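Local atomic coordinates of protein of unknown function with a Fic domain (PDB entry 3CUC), a protein that is of unknown function but carries a Fic domain, a mostly helical fold of the Fic/DOC family. Residues E35-S40 against K75-G80; G45-Y50 against L68-E73; T161-W166 against Y187-I192; L181-H186 against N253-F258. One frame throughout, in Å; residues are numbered along the deposited sequence.

How the contacts relate
Contacts 1 and 2 lie on one side of the chain's centre, contacts 3 and 4 on the opposite side. Along the chain, contact 2 is nested inside the loop closed by contact 1, and both use helix 68-89. Their centres are about 10 Å apart, and the Tyr38 ring touches the 45-50 loop. Contacts 3 and 4 come later and share helix 178-192. Their segments alternate in sequence, and their centres are about 12 Å apart. Trp166 packs on Leu184, and Tyr187 on Ile255. The centres of contacts 1 and 3 are about 23 Å apart. Helix 199-213 is met by side chains of all four contacts, so both pairs share it as a neighbour.

Contact 1 (E35-S40 against K75-G80)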
loop_
_atom_site.group_PDB
_atom_site.type_symbol
_atom_site.label_atom_id
_atom_site.label_comp_id
_atom_site.label_asym_id
_atom_site.label_seq_id
_atom_site.Cartn_x
_atom_site.Cartn_y
_atom_site.Cartn_z
ATOM N N GLU A 35 4.584 -0.651 -12.431
ATOM C CA GLU A 35 3.135 -0.663 -12.310
ATOM C C GLU A 35 2.639 -0.168 -10.960
ATOM O O GLU A 35 1.590 0.477 -10.882
ATOM C CB GLU A 35 2.598 -2.066 -12.587
ATOM C CG GLU A 35 2.835 -2.503 -14.031
ATOM C CD GLU A 35 1.655 -3.243 -14.633
ATOM O OE1 GLU A 35 1.006 -4.032 -13.909
ATOM O OE2 GLU A 35 1.377 -3.025 -15.834
ATOM N N PHE A 36 3.388 -0.468 -9.903
ATOM C CA PHE A 36 3.008 -0.026 -8.573
ATOM C C PHE A 36 3.130 1.490 -8.465
ATOM O O PHE A 36 2.181 2.163 -8.064
ATOM C CB PHE A 36 3.852 -0.709 -7.498
ATOM C CG PHE A 36 3.481 -0.304 -6.104
ATOM C CD1 PHE A 36 2.160 -0.366 -5.679
ATOM C CD2 PHE A 36 4.447 0.145 -5.214
ATOM C CE1 PHE A 36 1.805 0.016 -4.388
ATOM C CE2 PHE A 36 4.097 0.527 -3.917
ATOM C CZ PHE A 36 2.773 0.467 -3.508
ATOM N N ASN A 37 4.297 2.021 -8.826
ATOM C CA ASN A 37 4.523 3.467 -8.778
ATOM C C ASN A 37 3.486 4.220 -9.613
ATOM O O ASN A 37 2.891 5.205 -9.156
ATOM C CB ASN A 37 5.946 3.821 -9.229
ATOM C CG ASN A 37 6.991 3.552 -8.149
ATOM O OD1 ASN A 37 6.885 4.061 -7.032
ATOM N ND2 ASN A 37 8.021 2.776 -8.489
ATOM N N TYR A 38 3.253 3.737 -10.828
ATOM C CA TYR A 38 2.298 4.384 -11.705
ATOM C C TYR A 38 0.920 4.380 -11.072
ATOM O O TYR A 38 0.326 5.436 -10.862
ATOM C CB TYR A 38 2.235 3.705 -13.073
ATOM C CG TYR A 38 1.141 4.271 -13.947
ATOM C CD1 TYR A 38 1.357 5.409 -14.721
ATOM C CD2 TYR A 38 -0.119 3.682 -13.982
ATOM C CE1 TYR A 38 0.348 5.936 -15.513
ATOM C CE2 TYR A 38 -1.135 4.204 -14.768
ATOM C CZ TYR A 38 -0.900 5.328 -15.530
ATOM O OH TYR A 38 -1.919 5.833 -16.307
ATOM N N ASN A 39 0.419 3.191 -10.763
ATOM C CA ASN A 39 -0.952 3.051 -10.299
ATOM C C ASN A 39 -1.219 3.695 -8.944
ATOM O O ASN A 39 -2.222 4.385 -8.775
ATOM C CB ASN A 39 -1.358 1.581 -10.276
ATOM C CG ASN A 39 -1.643 1.030 -11.666
ATOM O OD1 ASN A 39 -2.691 1.308 -12.245
ATOM N ND2 ASN A 39 -0.723 0.227 -12.194
ATOM N N SER A 40 -0.330 3.485 -7.982
ATOM C CA SER A 40 -0.566 3.990 -6.631
ATOM C C SER A 40 -0.640 5.515 -6.650
ATOM O O SER A 40 -1.446 6.104 -5.940
ATOM C CB SER A 40 0.504 3.479 -5.651
ATOM O OG SER A 40 0.217 3.827 -4.302
ATOM N N LYS A 75 9.033 9.976 -8.310
ATOM C CA LYS A 75 10.380 9.557 -7.900
ATOM C C LYS A 75 10.472 9.282 -6.394
ATOM O O LYS A 75 11.107 8.323 -5.973
ATOM C CB LYS A 75 11.389 10.648 -8.270
ATOM C CG LYS A 75 12.870 10.290 -8.070
ATOM C CD LYS A 75 13.722 11.562 -8.050
ATOM C CE LYS A 75 15.206 11.283 -8.292
ATOM N NZ LYS A 75 15.997 12.554 -8.297
ATOM N N ALA A 76 9.846 10.137 -5.590
ATOM C CA ALA A 76 9.894 10.019 -4.134
ATOM C C ALA A 76 9.148 8.764 -3.677
ATOM O O ALA A 76 9.596 8.065 -2.766
ATOM C CB ALA A 76 9.304 11.258 -3.482
ATOM N N HIS A 77 8.016 8.481 -4.318
ATOM C CA HIS A 77 7.255 7.270 -4.040
ATOM C C HIS A 77 8.082 6.017 -4.306
ATOM O O HIS A 77 7.964 5.025 -3.589
ATOM C CB HIS A 77 5.980 7.232 -4.879
ATOM C CG HIS A 77 5.089 6.079 -4.556
ATOM N ND1 HIS A 77 5.227 4.848 -5.156
ATOM C CD2 HIS A 77 4.056 5.965 -3.688
ATOM C CE1 HIS A 77 4.311 4.025 -4.679
ATOM N NE2 HIS A 77 3.586 4.678 -3.787
ATOM N N ASN A 78 8.922 6.052 -5.333
ATOM C CA ASN A 78 9.784 4.903 -5.610
ATOM C C ASN A 78 10.863 4.743 -4.540
ATOM O O ASN A 78 11.276 3.630 -4.239
ATOM C CB ASN A 78 10.435 5.014 -6.981
ATOM C CG ASN A 78 11.223 3.785 -7.337
ATOM O OD1 ASN A 78 10.704 2.680 -7.285
ATOM N ND2 ASN A 78 12.488 3.968 -7.687
ATOM N N VAL A 79 11.328 5.861 -3.980
ATOM C CA VAL A 79 12.249 5.817 -2.843
ATOM C C VAL A 79 11.499 5.202 -1.662
ATOM O O VAL A 79 12.054 4.401 -0.915
ATOM C CB VAL A 79 12.810 7.228 -2.479
ATOM C CG1 VAL A 79 13.596 7.181 -1.178
ATOM C CG2 VAL A 79 13.679 7.770 -3.616
ATOM N N GLY A 80 10.227 5.567 -1.520
ATOM C CA GLY A 80 9.359 4.959 -0.519
ATOM C C GLY A 80 9.248 3.455 -0.671
ATOM O O GLY A 80 9.315 2.733 0.315
#
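His77 of helix 68-89 reaches across to Asn37, Phe36 and Ser40 of helix 22-42. With chi1 at -175°, its CG stands anti to the backbone N, and the ring projects toward the neighbouring helix. CB and CG pass Asn37 OD1 within van der Waals range. The next atom, His77 ND1, donates to Asn37 OD1 at 2.6 Å. This bond is nearly straight, 172° at the hydrogen, and the oxygen lies in the imidazole plane. The Asn37 amide is turned almost perpendicular to the ring. His77 CE1 then rests 3.6 Å from Phe36 CE2. These two rings meet obliquely, with centroids 5.2 Å apart. At the tip, His77 NE2 comes 3.5 Å from Ser40 OG, a packing contact and not a hydrogen bond. Ser40 OG is hydrogen-bonded to Arg204 NE.

Ser40 and Gly45 fit the first and last positions of an SxxxEG sequence. This resembles the inhibitory-helix motif of Fic proteins, so helix 22-42 may be that helix here. Arg204 belongs to helix 199-213, and Arg201 of the same helix also touches Ser40 and His77.

The other end of the Asn37 amide is held too. Asn37 ND2 donates to Asn78 OD1 at 2.9 Å, approaching from above the plane of that carbonyl, and makes a weak bond to Lys33 O. Engaging both ends would limit rotation of the amide. The amide planes of Asn37 and Asn78 are 77° apart.

Contact 2 (G45-Y50 against L68-E73); sequences GNTLTY and LKDYEE
Asp70 meets Asn46, Thr47 and Leu48 near the start of helix 68-89. Asp70 OD1 lies 3.3 Å from Asn46 OD1. Both are acceptors, so this is no bond. Asp70 OD1 is also 3.6 Å from Thr47 N, too far to count as a hydrogen bond. Asp70 CB packs on Leu48 CG at 3.7 Å, the two side chains running past each other in opposite directions. Tyr71 comes next. Leu48 CD2 sits over one face of the Tyr71 ring, 4.1 Å from its centroid, in a CH-pi contact. The phenol end is hydrogen-bonded to Ser63 N. Glu73 OE2 makes a salt bridge with Lys69 NZ, its hydrogen bond weak, and Glu73 OE1 makes one with Arg201 of helix 199-213.

On the loop side, Asn46 OD1 accepts from Leu48 N at 2.9 Å, which keeps the amide oxygen turned back on its own chain. The loop is a helix-to-helix connection: a Schellman motif with Gly45 at C-prime, an Asx turn at Asn46, then Thr49 as N-cap of helix 50-59.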
loop_
_atom_site.group_PDB
_atom_site.type_symbol
_atom_site.label_atom_id
_atom_site.label_comp_id
_atom_site.label_asym_id
_atom_site.label_seq_id
_atom_site.Cartn_x
_atom_site.Cartn_y
_atom_site.Cartn_z
ATOM N N GLY A 45 -4.504 11.012 -8.342
ATOM C CA GLY A 45 -4.563 12.118 -9.302
ATOM C C GLY A 45 -3.266 12.554 -9.983
ATOM O O GLY A 45 -3.251 13.565 -10.686
ATOM N N ASN A 46 -2.175 11.816 -9.786
ATOM C CA ASN A 46 -0.936 12.080 -10.531
ATOM C C ASN A 46 -1.172 11.827 -12.015
ATOM O O ASN A 46 -1.620 10.741 -12.400
ATOM C CB ASN A 46 0.195 11.182 -10.046
ATOM C CG ASN A 46 1.546 11.551 -10.652
ATOM O OD1 ASN A 46 1.653 11.824 -11.850
ATOM N ND2 ASN A 46 2.585 11.549 -9.824
ATOM N N THR A 47 -0.872 12.818 -12.846
ATOM C CA THR A 47 -1.263 12.758 -14.255
ATOM C C THR A 47 -0.088 12.443 -15.172
ATOM O O THR A 47 -0.139 12.711 -16.368
ATOM C CB THR A 47 -1.971 14.067 -14.712
ATOM O OG1 THR A 47 -1.059 15.171 -14.619
ATOM C CG2 THR A 47 -3.216 14.333 -13.860
ATOM N N LEU A 48 0.967 11.860 -14.623
ATOM C CA LEU A 48 2.032 11.345 -15.469
ATOM C C LEU A 48 1.528 10.133 -16.239
ATOM O O LEU A 48 0.955 9.211 -15.654
ATOM C CB LEU A 48 3.271 10.941 -14.665
ATOM C CG LEU A 48 4.224 12.029 -14.161
ATOM C CD1 LEU A 48 5.471 11.391 -13.567
ATOM C CD2 LEU A 48 4.613 13.013 -15.251
ATOM N N THR A 49 1.756 10.138 -17.552
ATOM C CA THR A 49 1.386 9.006 -18.394
ATOM C C THR A 49 2.305 7.862 -18.052
ATOM O O THR A 49 3.214 8.008 -17.248
ATOM C CB THR A 49 1.485 9.305 -19.910
ATOM O OG1 THR A 49 2.861 9.412 -20.293
ATOM C CG2 THR A 49 0.720 10.587 -20.267
ATOM N N TYR A 50 2.054 6.720 -18.667
ATOM C CA TYR A 50 2.828 5.515 -18.415
ATOM C C TYR A 50 4.222 5.631 -19.007
ATOM O O TYR A 50 5.191 5.159 -18.423
ATOM C CB TYR A 50 2.112 4.327 -19.034
ATOM C CG TYR A 50 2.553 3.008 -18.474
ATOM C CD1 TYR A 50 2.190 2.630 -17.193
ATOM C CD2 TYR A 50 3.332 2.130 -19.227
ATOM C CE1 TYR A 50 2.595 1.417 -16.667
ATOM C CE2 TYR A 50 3.744 0.913 -18.710
ATOM C CZ TYR A 50 3.372 0.561 -17.431
ATOM O OH TYR A 50 3.778 -0.643 -16.910
ATOM N N LEU A 68 7.308 19.521 -12.822
ATOM C CA LEU A 68 8.439 18.999 -12.080
ATOM C C LEU A 68 7.924 18.183 -10.896
ATOM O O LEU A 68 8.374 17.075 -10.671
ATOM C CB LEU A 68 9.338 20.139 -11.625
ATOM C CG LEU A 68 10.636 19.714 -10.965
ATOM C CD1 LEU A 68 11.360 18.731 -11.853
ATOM C CD2 LEU A 68 11.504 20.940 -10.664
ATOM N N LYS A 69 6.934 18.723 -10.187
ATOM C CA LYS A 69 6.289 18.073 -9.032
ATOM C C LYS A 69 5.767 16.652 -9.309
ATOM O O LYS A 69 5.963 15.757 -8.497
ATOM C CB LYS A 69 5.132 18.952 -8.541
ATOM C CG LYS A 69 4.535 18.576 -7.195
ATOM C CD LYS A 69 3.006 18.731 -7.211
ATOM C CE LYS A 69 2.382 18.399 -5.855
ATOM N NZ LYS A 69 1.099 17.645 -5.995
ATOM N N ASP A 70 5.099 16.438 -10.435
ATOM C CA ASP A 70 4.672 15.086 -10.789
ATOM C C ASP A 70 5.861 14.136 -10.880
ATOM O O ASP A 70 5.772 12.991 -10.448
ATOM C CB ASP A 70 3.930 15.060 -12.119
ATOM C CG ASP A 70 2.594 15.760 -12.064
ATOM O OD1 ASP A 70 1.586 15.125 -11.671
ATOM O OD2 ASP A 70 2.559 16.940 -12.457
ATOM N N TYR A 71 6.972 14.599 -11.449
ATOM C CA TYR A 71 8.179 13.768 -11.538
ATOM C C TYR A 71 8.776 13.552 -10.166
ATOM O O TYR A 71 9.229 12.457 -9.863
ATOM C CB TYR A 71 9.230 14.363 -12.486
ATOM C CG TYR A 71 8.921 14.139 -13.952
ATOM C CD1 TYR A 71 8.775 12.856 -14.460
ATOM C CD2 TYR A 71 8.778 15.210 -14.830
ATOM C CE1 TYR A 71 8.480 12.646 -15.801
ATOM C CE2 TYR A 71 8.489 15.009 -16.171
ATOM C CZ TYR A 71 8.343 13.726 -16.646
ATOM O OH TYR A 71 8.054 13.519 -17.968
ATOM N N GLU A 72 8.753 14.581 -9.326
ATOM C CA GLU A 72 9.318 14.460 -7.990
ATOM C C GLU A 72 8.520 13.483 -7.130
ATOM O O GLU A 72 9.137 12.640 -6.498
ATOM C CB GLU A 72 9.430 15.809 -7.274
ATOM C CG GLU A 72 10.130 16.944 -8.038
ATOM C CD GLU A 72 11.634 16.788 -8.154
ATOM O OE1 GLU A 72 12.147 15.662 -7.958
ATOM O OE2 GLU A 72 12.304 17.813 -8.453
ATOM N N GLU A 73 7.179 13.574 -7.100
ATOM C CA GLU A 73 6.379 12.683 -6.248
ATOM C C GLU A 73 6.513 11.240 -6.721
ATOM O O GLU A 73 6.618 10.322 -5.911
ATOM C CB GLU A 73 4.897 13.093 -6.192
ATOM C CG GLU A 73 4.612 14.287 -5.298
ATOM C CD GLU A 73 3.134 14.468 -4.999
ATOM O OE1 GLU A 73 2.332 13.556 -5.297
ATOM O OE2 GLU A 73 2.774 15.534 -4.457
#

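Contact 3 (T161-W166 against Y187-I192)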
loop_
_atom_site.group_PDB
_atom_site.type_symbol
_atom_site.label_atom_id
_atom_site.label_comp_id
_atom_site.label_asym_id
_atom_site.label_seq_id
_atom_site.Cartn_x
_atom_site.Cartn_y
_atom_site.Cartn_z
ATOM N N THR A 161 -0.312 5.013 18.009
ATOM C CA THR A 161 0.433 4.165 18.934
ATOM C C THR A 161 -0.285 2.832 19.132
ATOM O O THR A 161 0.356 1.790 19.223
ATOM C CB THR A 161 0.641 4.844 20.294
ATOM O OG1 THR A 161 1.328 6.082 20.103
ATOM C CG2 THR A 161 1.460 3.954 21.230
ATOM N N SER A 162 -1.615 2.868 19.182
ATOM C CA SER A 162 -2.409 1.644 19.302
ATOM C C SER A 162 -2.278 0.755 18.070
ATOM O O SER A 162 -2.248 -0.473 18.191
ATOM C CB SER A 162 -3.884 1.977 19.545
ATOM O OG SER A 162 -4.056 2.479 20.853
ATOM N N LEU A 163 -2.200 1.385 16.896
ATOM C CA LEU A 163 -2.137 0.673 15.622
ATOM C C LEU A 163 -0.835 -0.110 15.481
ATOM O O LEU A 163 -0.850 -1.293 15.131
ATOM C CB LEU A 163 -2.272 1.657 14.462
ATOM C CG LEU A 163 -2.359 1.069 13.053
ATOM C CD1 LEU A 163 -3.697 0.374 12.845
ATOM C CD2 LEU A 163 -2.138 2.174 12.013
ATOM N N VAL A 164 0.289 0.550 15.749
ATOM C CA VAL A 164 1.588 -0.116 15.639
ATOM C C VAL A 164 1.751 -1.171 16.733
ATOM O O VAL A 164 2.246 -2.262 16.469
ATOM C CB VAL A 164 2.789 0.872 15.648
ATOM C CG1 VAL A 164 2.804 1.695 14.377
ATOM C CG2 VAL A 164 2.761 1.764 16.874
ATOM N N ASP A 165 1.317 -0.857 17.951
ATOM C CA ASP A 165 1.314 -1.844 19.031
ATOM C C ASP A 165 0.451 -3.042 18.643
ATOM O O ASP A 165 0.860 -4.185 18.832
ATOM C CB ASP A 165 0.812 -1.240 20.351
ATOM C CG ASP A 165 1.777 -0.211 20.945
ATOM O OD1 ASP A 165 2.784 0.146 20.289
ATOM O OD2 ASP A 165 1.516 0.256 22.075
ATOM N N TRP A 166 -0.728 -2.778 18.084
ATOM C CA TRP A 166 -1.615 -3.851 17.644
ATOM C C TRP A 166 -0.948 -4.710 16.567
ATOM O O TRP A 166 -0.989 -5.945 16.630
ATOM C CB TRP A 166 -2.945 -3.303 17.107
ATOM C CG TRP A 166 -3.650 -4.304 16.244
ATOM C CD1 TRP A 166 -4.393 -5.365 16.661
ATOM C CD2 TRP A 166 -3.625 -4.368 14.815
ATOM N NE1 TRP A 166 -4.851 -6.078 15.583
ATOM C CE2 TRP A 166 -4.394 -5.486 14.435
ATOM C CE3 TRP A 166 -3.030 -3.585 13.819
ATOM C CZ2 TRP A 166 -4.592 -5.838 13.099
ATOM C CZ3 TRP A 166 -3.222 -3.937 12.493
ATOM C CH2 TRP A 166 -4.000 -5.053 12.144
ATOM N N TYR A 187 -6.743 -1.032 6.310
ATOM C CA TYR A 187 -8.063 -0.506 6.638
ATOM C C TYR A 187 -8.041 0.403 7.855
ATOM O O TYR A 187 -8.526 1.529 7.800
ATOM C CB TYR A 187 -9.069 -1.630 6.871
ATOM C CG TYR A 187 -10.461 -1.084 7.045
ATOM C CD1 TYR A 187 -11.214 -0.698 5.939
ATOM C CD2 TYR A 187 -11.007 -0.908 8.312
ATOM C CE1 TYR A 187 -12.485 -0.176 6.087
ATOM C CE2 TYR A 187 -12.275 -0.385 8.474
ATOM C CZ TYR A 187 -13.015 -0.018 7.360
ATOM O OH TYR A 187 -14.285 0.499 7.523
ATOM N N ARG A 188 -7.480 -0.093 8.951
ATOM C CA ARG A 188 -7.385 0.689 10.179
ATOM C C ARG A 188 -6.600 1.978 9.963
ATOM O O ARG A 188 -7.038 3.048 10.395
ATOM C CB ARG A 188 -6.764 -0.143 11.298
ATOM C CG ARG A 188 -7.672 -1.264 11.757
ATOM C CD ARG A 188 -7.065 -2.046 12.897
ATOM N NE ARG A 188 -8.068 -2.851 13.588
ATOM C CZ ARG A 188 -7.870 -3.482 14.743
ATOM N NH1 ARG A 188 -6.704 -3.408 15.369
ATOM N NH2 ARG A 188 -8.852 -4.188 15.279
ATOM N N TYR A 189 -5.459 1.881 9.279
ATOM C CA TYR A 189 -4.663 3.064 8.951
ATOM C C TYR A 189 -5.474 4.079 8.146
ATOM O O TYR A 189 -5.519 5.265 8.495
ATOM C CB TYR A 189 -3.393 2.703 8.171
ATOM C CG TYR A 189 -2.640 3.933 7.706
ATOM C CD1 TYR A 189 -1.721 4.563 8.541
ATOM C CD2 TYR A 189 -2.876 4.485 6.448
ATOM C CE1 TYR A 189 -1.047 5.701 8.133
ATOM C CE2 TYR A 189 -2.209 5.618 6.031
ATOM C CZ TYR A 189 -1.299 6.224 6.875
ATOM O OH TYR A 189 -0.638 7.349 6.452
ATOM N N ILE A 190 -6.114 3.612 7.075
ATOM C CA ILE A 190 -6.868 4.505 6.197
ATOM C C ILE A 190 -8.038 5.167 6.945
ATOM O O ILE A 190 -8.429 6.291 6.622
ATOM C CB ILE A 190 -7.366 3.772 4.915
ATOM C CG1 ILE A 190 -7.510 4.758 3.752
ATOM C CG2 ILE A 190 -8.680 3.033 5.167
ATOM C CD1 ILE A 190 -6.172 5.231 3.178
ATOM N N ARG A 191 -8.579 4.480 7.952
ATOM C CA ARG A 191 -9.662 5.036 8.775
ATOM C C ARG A 191 -9.167 6.077 9.772
ATOM O O ARG A 191 -9.884 7.020 10.078
ATOM C CB ARG A 191 -10.417 3.930 9.520
ATOM C CG ARG A 191 -11.334 3.073 8.642
ATOM C CD ARG A 191 -12.463 3.879 8.016
ATOM N NE ARG A 191 -13.283 4.552 9.022
ATOM C CZ ARG A 191 -14.406 4.066 9.547
ATOM N NH1 ARG A 191 -14.878 2.881 9.176
ATOM N NH2 ARG A 191 -15.064 4.778 10.455
ATOM N N ILE A 192 -7.949 5.904 10.280
ATOM C CA ILE A 192 -7.307 6.934 11.107
ATOM C C ILE A 192 -6.943 8.154 10.239
ATOM O O ILE A 192 -7.178 9.295 10.632
ATOM C CB ILE A 192 -6.032 6.400 11.809
ATOM C CG1 ILE A 192 -6.366 5.256 12.773
ATOM C CG2 ILE A 192 -5.339 7.513 12.586
ATOM C CD1 ILE A 192 -5.133 4.527 13.290
#
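Trp166 and Arg188 make the charged aromatic part of this contact. The guanidinium lies over one face of the indole. Arg188 CZ is 4.1 Å from the centroid of the five-membered ring of Trp166, a cation-pi interaction. Arg188 NH1 comes nearest, 3.2 Å from Trp166 CE2. The two planes are inclined by 45°, so the groups are not stacked flat. Arg188 CD adds a CH-pi contact over the six-membered ring. The arginine runs extended from CG to NE, which carries its end across to the tryptophan. Arg188 NH2 is hydrogen-bonded to Ala250 O and so has a second anchor.

The apolar contacts centre on Leu163, whose two branches divide the work. Leu163 CD1 meets Arg188 CB at 3.5 Å. Leu163 CD2 touches Tyr189 CB at 4.1 Å and Ile192 CD1 at 4.0 Å. It also lies at the edge of the Tyr189 ring.

One side-chain hydrogen bond lies within helix 178-192. Arg191 NH1 donates to Tyr187 OH at 3.0 Å, with the oxygen in the guanidinium plane. That hydroxyl also bonds Asp237 OD1.

The segments run nearly antiparallel, at 174°, and the segment axes approach to 10.8 Å. They belong to consecutive helices, 156-173 and 178-192, joined by a short turn. This is an antiparallel helical hairpin of the Fic domain, and its second helix leads into the HPFxDGNGR signature loop of the family.

Contact 4 (L181-H186 against N253-F258); sequences LAALLH and NDILPF
His186 NE2 is hydrogen-bonded to Tyr229 OH of helix 226-240, and the ring it belongs to offers a face to Phe258. The edge of the phenylalanine comes in over that face. Phe258 CZ stands above the centre of the imidazole, 3.6 Å from His186 ND1. The centroids are 4.7 Å apart and the planes inclined by 54°, an edge-to-face pair. With chi1 at -177°, Phe258 CG is anti to its backbone N, and the ring reaches toward helix 178-192. Its rim also meets the backbone there: Ala183 O lies near the ring plane, 3.4 Å from Phe258 CE2.

The contact joins the start of helix 256-277 to helix 178-192 of the Fic domain. Ile255 holds the N-cap position of helix 256-277. Ala203 and Val207 of helix 199-213 also touch His186.

Ile255 packs on Ala183 and Leu184. Ile255 CD1 is 3.9 Å from Ala183 CB and is also in contact with Leu184 CD1. The leucine and isoleucine side chains cross at about a right angle. Ala183 CB lies 4.0 Å from Phe258 CD2 as well, so this small residue sits against both partners. Cys236 of helix 226-240 also touches Ile255, and Leu233 of that helix touches Phe258.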
loop_
_atom_site.group_PDB
_atom_site.type_symbol
_atom_site.label_atom_id
_atom_site.label_comp_id
_atom_site.label_asym_id
_atom_site.label_seq_id
_atom_site.Cartn_x
_atom_site.Cartn_y
_atom_site.Cartn_z
ATOM N N LEU A 181 -3.611 -9.722 7.662
ATOM C CA LEU A 181 -2.925 -8.715 8.468
ATOM C C LEU A 181 -2.693 -7.453 7.643
ATOM O O LEU A 181 -2.865 -6.338 8.144
ATOM C CB LEU A 181 -1.593 -9.259 9.013
ATOM C CG LEU A 181 -0.749 -8.307 9.877
ATOM C CD1 LEU A 181 -1.549 -7.746 11.039
ATOM C CD2 LEU A 181 0.510 -8.990 10.386
ATOM N N ALA A 182 -2.310 -7.640 6.380
ATOM C CA ALA A 182 -2.097 -6.527 5.461
ATOM C C ALA A 182 -3.402 -5.778 5.224
ATOM O O ALA A 182 -3.430 -4.553 5.278
ATOM C CB ALA A 182 -1.519 -7.018 4.141
ATOM N N ALA A 183 -4.482 -6.515 4.978
ATOM C CA ALA A 183 -5.787 -5.898 4.727
ATOM C C ALA A 183 -6.241 -5.072 5.918
ATOM O O ALA A 183 -6.709 -3.952 5.753
ATOM C CB ALA A 183 -6.828 -6.957 4.400
ATOM N N LEU A 184 -6.084 -5.625 7.115
ATOM C CA LEU A 184 -6.553 -4.964 8.332
ATOM C C LEU A 184 -5.672 -3.774 8.702
ATOM O O LEU A 184 -6.184 -2.759 9.171
ATOM C CB LEU A 184 -6.637 -5.961 9.492
ATOM C CG LEU A 184 -7.636 -5.678 10.618
ATOM C CD1 LEU A 184 -8.994 -5.208 10.095
ATOM C CD2 LEU A 184 -7.807 -6.934 11.458
ATOM N N LEU A 185 -4.362 -3.892 8.478
ATOM C CA LEU A 185 -3.441 -2.759 8.655
ATOM C C LEU A 185 -3.806 -1.590 7.732
ATOM O O LEU A 185 -3.846 -0.437 8.164
ATOM C CB LEU A 185 -1.986 -3.185 8.406
ATOM C CG LEU A 185 -0.904 -2.098 8.530
ATOM C CD1 LEU A 185 -0.978 -1.396 9.882
ATOM C CD2 LEU A 185 0.484 -2.675 8.304
ATOM N N HIS A 186 -4.055 -1.901 6.462
ATOM C CA HIS A 186 -4.478 -0.910 5.475
ATOM C C HIS A 186 -5.758 -0.226 5.932
ATOM O O HIS A 186 -5.850 1.006 5.952
ATOM C CB HIS A 186 -4.709 -1.599 4.127
ATOM C CG HIS A 186 -5.214 -0.693 3.046
ATOM N ND1 HIS A 186 -6.388 0.020 3.152
ATOM C CD2 HIS A 186 -4.715 -0.415 1.818
ATOM C CE1 HIS A 186 -6.579 0.714 2.045
ATOM N NE2 HIS A 186 -5.581 0.465 1.217
ATOM N N ASN A 253 -13.593 -9.761 10.467
ATOM C CA ASN A 253 -14.886 -10.137 9.896
ATOM C C ASN A 253 -15.654 -8.940 9.339
ATOM O O ASN A 253 -16.470 -9.096 8.428
ATOM C CB ASN A 253 -15.740 -10.883 10.928
ATOM C CG ASN A 253 -15.185 -12.267 11.264
ATOM O OD1 ASN A 253 -15.873 -13.096 11.860
ATOM N ND2 ASN A 253 -13.937 -12.520 10.882
ATOM N N ASP A 254 -15.399 -7.755 9.892
ATOM C CA ASP A 254 -15.962 -6.517 9.350
ATOM C C ASP A 254 -15.433 -6.213 7.946
ATOM O O ASP A 254 -16.197 -5.758 7.085
ATOM C CB ASP A 254 -15.654 -5.323 10.267
ATOM C CG ASP A 254 -16.373 -5.399 11.608
ATOM O OD1 ASP A 254 -17.420 -6.074 11.699
ATOM O OD2 ASP A 254 -15.887 -4.767 12.573
ATOM N N ILE A 255 -14.140 -6.470 7.721
ATOM C CA ILE A 255 -13.475 -6.073 6.470
ATOM C C ILE A 255 -13.288 -7.214 5.460
ATOM O O ILE A 255 -12.456 -7.118 4.550
ATOM C CB ILE A 255 -12.103 -5.372 6.738
ATOM C CG1 ILE A 255 -11.033 -6.356 7.245
ATOM C CG2 ILE A 255 -12.280 -4.231 7.732
ATOM C CD1 ILE A 255 -9.606 -5.913 6.928
ATOM N N LEU A 256 -14.087 -8.268 5.597
ATOM C CA LEU A 256 -13.959 -9.461 4.758
ATOM C C LEU A 256 -13.994 -9.186 3.239
ATOM O O LEU A 256 -13.205 -9.774 2.497
ATOM C CB LEU A 256 -15.023 -10.485 5.156
ATOM C CG LEU A 256 -14.796 -11.941 4.752
ATOM C CD1 LEU A 256 -15.124 -12.875 5.917
ATOM C CD2 LEU A 256 -15.621 -12.291 3.511
ATOM N N PRO A 257 -14.883 -8.286 2.767
ATOM C CA PRO A 257 -14.857 -7.974 1.325
ATOM C C PRO A 257 -13.518 -7.384 0.839
ATOM O O PRO A 257 -13.104 -7.645 -0.296
ATOM C CB PRO A 257 -15.996 -6.957 1.151
ATOM C CG PRO A 257 -16.819 -7.047 2.385
ATOM C CD PRO A 257 -15.928 -7.528 3.479
ATOM N N PHE A 258 -12.853 -6.606 1.692
ATOM C CA PHE A 258 -11.554 -6.025 1.354
ATOM C C PHE A 258 -10.435 -7.054 1.470
ATOM O O PHE A 258 -9.447 -6.979 0.736
ATOM C CB PHE A 258 -11.248 -4.805 2.236
ATOM C CG PHE A 258 -9.951 -4.111 1.893
ATOM C CD1 PHE A 258 -9.744 -3.577 0.627
ATOM C CD2 PHE A 258 -8.938 -3.987 2.839
ATOM C CE1 PHE A 258 -8.553 -2.946 0.307
ATOM C CE2 PHE A 258 -7.743 -3.353 2.523
ATOM C CZ PHE A 258 -7.550 -2.832 1.257
#